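Local coordinates for protein pectate lyase 47 (PDB 1VBL) that is a thermostable, calcium-binding pectate lyase of polysaccharide lyase family 1 that cleaves pectate chains by elimination, at residues Tyr313-Gly318 against Asn328-Asp333. Numbering follows the deposited sequence.
Sequences YAWGVG and NYFSFD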
ATOM      1  N   TYR A 313      -1.522   8.808  12.421  1.00 14.17           N
ATOM      2  CA  TYR A 313      -0.075   8.754  12.617  1.00 11.89           C
ATOM      3  C   TYR A 313       0.598   8.463  11.281  1.00 12.43           C
ATOM      4  O   TYR A 313      -0.053   8.018  10.332  1.00 11.84           O
ATOM      5  CB  TYR A 313       0.284   7.669  13.643  1.00 12.28           C
ATOM      6  CG  TYR A 313       0.221   6.253  13.117  1.00 13.78           C
ATOM      7  CD1 TYR A 313       1.320   5.677  12.480  1.00 13.03           C
ATOM      8  CD2 TYR A 313      -0.939   5.485  13.253  1.00 14.70           C
ATOM      9  CE1 TYR A 313       1.272   4.375  11.991  1.00 14.28           C
ATOM     10  CE2 TYR A 313      -0.998   4.175  12.763  1.00 14.03           C
ATOM     11  CZ  TYR A 313       0.113   3.630  12.137  1.00 14.91           C
ATOM     12  OH  TYR A 313       0.077   2.341  11.663  1.00 13.91           O
ATOM     13  N   ALA A 314       1.901   8.715  11.202  1.00 11.48           N
ATOM     14  CA  ALA A 314       2.631   8.471   9.967  1.00 11.04           C
ATOM     15  C   ALA A 314       3.523   7.240  10.078  1.00 11.70           C
ATOM     16  O   ALA A 314       3.310   6.248   9.384  1.00 11.17           O
ATOM     17  CB  ALA A 314       3.473   9.694   9.605  1.00 11.04           C
ATOM     18  N   TRP A 315       4.512   7.302  10.965  1.00 10.20           N
ATOM     19  CA  TRP A 315       5.443   6.193  11.138  1.00 10.60           C
ATOM     20  C   TRP A 315       5.072   5.241  12.271  1.00 11.62           C
ATOM     21  O   TRP A 315       5.094   5.611  13.448  1.00 12.41           O
ATOM     22  CB  TRP A 315       6.856   6.732  11.358  1.00 10.63           C
ATOM     23  CG  TRP A 315       7.362   7.562  10.212  1.00 12.18           C
ATOM     24  CD1 TRP A 315       6.961   7.494   8.906  1.00 11.42           C
ATOM     25  CD2 TRP A 315       8.395   8.552  10.264  1.00 12.18           C
ATOM     26  NE1 TRP A 315       7.684   8.383   8.142  1.00 12.65           N
ATOM     27  CE2 TRP A 315       8.571   9.044   8.951  1.00 11.89           C
ATOM     28  CE3 TRP A 315       9.192   9.070  11.294  1.00 13.00           C
ATOM     29  CZ2 TRP A 315       9.514  10.031   8.638  1.00 10.75           C
ATOM     30  CZ3 TRP A 315      10.129  10.052  10.984  1.00 13.95           C
ATOM     31  CH2 TRP A 315      10.281  10.521   9.664  1.00 12.94           C
ATOM     32  N   GLY A 316       4.734   4.011  11.897  1.00 11.12           N
ATOM     33  CA  GLY A 316       4.370   3.010  12.879  1.00 12.29           C
ATOM     34  C   GLY A 316       5.573   2.155  13.224  1.00 12.77           C
ATOM     35  O   GLY A 316       6.066   1.393  12.390  1.00 12.69           O
ATOM     36  N   VAL A 317       6.055   2.294  14.455  1.00 11.73           N
ATOM     37  CA  VAL A 317       7.203   1.530  14.919  1.00 13.05           C
ATOM     38  C   VAL A 317       6.686   0.237  15.546  1.00 14.07           C
ATOM     39  O   VAL A 317       6.209   0.231  16.684  1.00 15.20           O
ATOM     40  CB  VAL A 317       8.015   2.331  15.960  1.00 12.84           C
ATOM     41  CG1 VAL A 317       9.175   1.494  16.482  1.00 13.76           C
ATOM     42  CG2 VAL A 317       8.537   3.616  15.331  1.00 14.50           C
ATOM     43  N   GLY A 318       6.771  -0.850  14.787  1.00 13.49           N
ATOM     44  CA  GLY A 318       6.301  -2.135  15.266  1.00 12.79           C
ATOM     45  C   GLY A 318       7.412  -2.999  15.822  1.00 13.05           C
ATOM     46  O   GLY A 318       8.576  -2.595  15.854  1.00 13.34           O
ATOM     47  N   ASN A 328      12.843  13.859   5.855  1.00  8.52           N
ATOM     48  CA  ASN A 328      11.451  13.795   5.440  1.00  9.34           C
ATOM     49  C   ASN A 328      10.834  15.115   5.873  1.00  9.01           C
ATOM     50  O   ASN A 328      11.227  15.685   6.891  1.00  9.16           O
ATOM     51  CB  ASN A 328      10.737  12.618   6.103  1.00  8.62           C
ATOM     52  CG  ASN A 328      11.346  11.291   5.719  1.00  9.45           C
ATOM     53  OD1 ASN A 328      12.156  10.728   6.459  1.00 13.36           O
ATOM     54  ND2 ASN A 328      10.981  10.794   4.547  1.00  6.85           N
ATOM     55  N   TYR A 329       9.871  15.592   5.097  1.00  9.57           N
ATOM     56  CA  TYR A 329       9.223  16.872   5.361  1.00  9.76           C
ATOM     57  C   TYR A 329       7.732  16.706   5.641  1.00  9.78           C
ATOM     58  O   TYR A 329       7.006  16.133   4.828  1.00 10.77           O
ATOM     59  CB  TYR A 329       9.422  17.771   4.139  1.00  8.95           C
ATOM     60  CG  TYR A 329       9.154  19.244   4.354  1.00  9.57           C
ATOM     61  CD1 TYR A 329      10.175  20.176   4.200  1.00  9.62           C
ATOM     62  CD2 TYR A 329       7.875  19.710   4.668  1.00 10.81           C
ATOM     63  CE1 TYR A 329       9.938  21.539   4.347  1.00 11.93           C
ATOM     64  CE2 TYR A 329       7.624  21.080   4.818  1.00 12.60           C
ATOM     65  CZ  TYR A 329       8.665  21.986   4.653  1.00 12.17           C
ATOM     66  OH  TYR A 329       8.441  23.337   4.791  1.00 13.48           O
ATOM     67  N   PHE A 330       7.279  17.220   6.784  1.00  9.95           N
ATOM     68  CA  PHE A 330       5.867  17.135   7.159  1.00 10.86           C
ATOM     69  C   PHE A 330       5.213  18.513   7.168  1.00 12.13           C
ATOM     70  O   PHE A 330       5.777  19.472   7.694  1.00 12.95           O
ATOM     71  CB  PHE A 330       5.689  16.538   8.563  1.00  8.98           C
ATOM     72  CG  PHE A 330       6.069  15.090   8.671  1.00  9.58           C
ATOM     73  CD1 PHE A 330       7.403  14.714   8.789  1.00  7.99           C
ATOM     74  CD2 PHE A 330       5.084  14.105   8.684  1.00  9.53           C
ATOM     75  CE1 PHE A 330       7.751  13.376   8.924  1.00  9.52           C
ATOM     76  CE2 PHE A 330       5.417  12.762   8.816  1.00  8.55           C
ATOM     77  CZ  PHE A 330       6.756  12.394   8.938  1.00 11.14           C
ATOM     78  N   SER A 331       4.015  18.592   6.603  1.00 11.41           N
ATOM     79  CA  SER A 331       3.264  19.840   6.562  1.00 13.33           C
ATOM     80  C   SER A 331       1.848  19.585   7.067  1.00 13.40           C
ATOM     81  O   SER A 331       1.173  18.675   6.594  1.00 14.20           O
ATOM     82  CB  SER A 331       3.208  20.377   5.131  1.00 14.29           C
ATOM     83  OG  SER A 331       2.478  21.589   5.071  1.00 17.41           O
ATOM     84  N   PHE A 332       1.411  20.383   8.037  1.00 13.94           N
ATOM     85  CA  PHE A 332       0.069  20.269   8.610  1.00 14.91           C
ATOM     86  C   PHE A 332      -0.538  21.672   8.598  1.00 14.90           C
ATOM     87  O   PHE A 332       0.176  22.648   8.810  1.00 16.50           O
ATOM     88  CB  PHE A 332       0.143  19.778  10.061  1.00 14.35           C
ATOM     89  CG  PHE A 332       0.608  18.353  10.208  1.00 14.26           C
ATOM     90  CD1 PHE A 332      -0.312  17.308  10.250  1.00 13.79           C
ATOM     91  CD2 PHE A 332       1.963  18.058  10.334  1.00 14.37           C
ATOM     92  CE1 PHE A 332       0.112  15.987  10.420  1.00 14.51           C
ATOM     93  CE2 PHE A 332       2.399  16.743  10.505  1.00 14.99           C
ATOM     94  CZ  PHE A 332       1.471  15.705  10.549  1.00 14.95           C
ATOM     95  N   ASP A 333      -1.841  21.787   8.354  1.00 15.69           N
ATOM     96  CA  ASP A 333      -2.442  23.113   8.349  1.00 15.45           C
ATOM     97  C   ASP A 333      -3.115  23.448   9.675  1.00 16.40           C
ATOM     98  O   ASP A 333      -3.935  24.367   9.763  1.00 15.59           O
ATOM     99  CB  ASP A 333      -3.409  23.290   7.169  1.00 15.08           C
ATOM    100  CG  ASP A 333      -4.621  22.387   7.246  1.00 14.75           C
ATOM    101  OD1 ASP A 333      -5.421  22.431   6.288  1.00 14.15           O
ATOM    102  OD2 ASP A 333      -4.784  21.646   8.236  1.00 15.53           O
TER
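Phe330 drives the edge of its ring onto one face of the Trp315 indole, a T-shaped pair with planes at 74°; the centroids of the Phe330 ring and the six-membered ring of Trp315 are 5.2 Å apart. The tip does the touching: Phe330 CZ sits 3.6 Å from Trp315 CZ2, over the rim of the six-membered ring. Near the phenyl plane, Ala314 CB reaches Phe330 CE2 at 3.7 Å, its small methyl packing against the ring edge. Asn328 adds its CB at the indole edge, 3.8 Å from Trp315 CZ2. Both aromatic side chains have CG anti to the carbonyl carbon (chi1 -60° in Trp315, -68° in Phe330), and each CB points toward the other segment. Tryptophan suits its place because it offers a broad apolar face while its polar NE1 hydrogen-bonds to Tyr301 OH. A leucine in place of Trp315 would probably leave the Phe330 edge without its aromatic face and Tyr301 OH without that donor. Phenylalanine suits the other side: its flat ring gives an edge to Trp315 and Ala314 and also stacks with Tyr301. The contact is buried inside the parallel beta-helix, the fold of this family: strand 315-318 lies between strands 288-289 and 342-345, and strand 322-332 between strands 293-303 and 351-361.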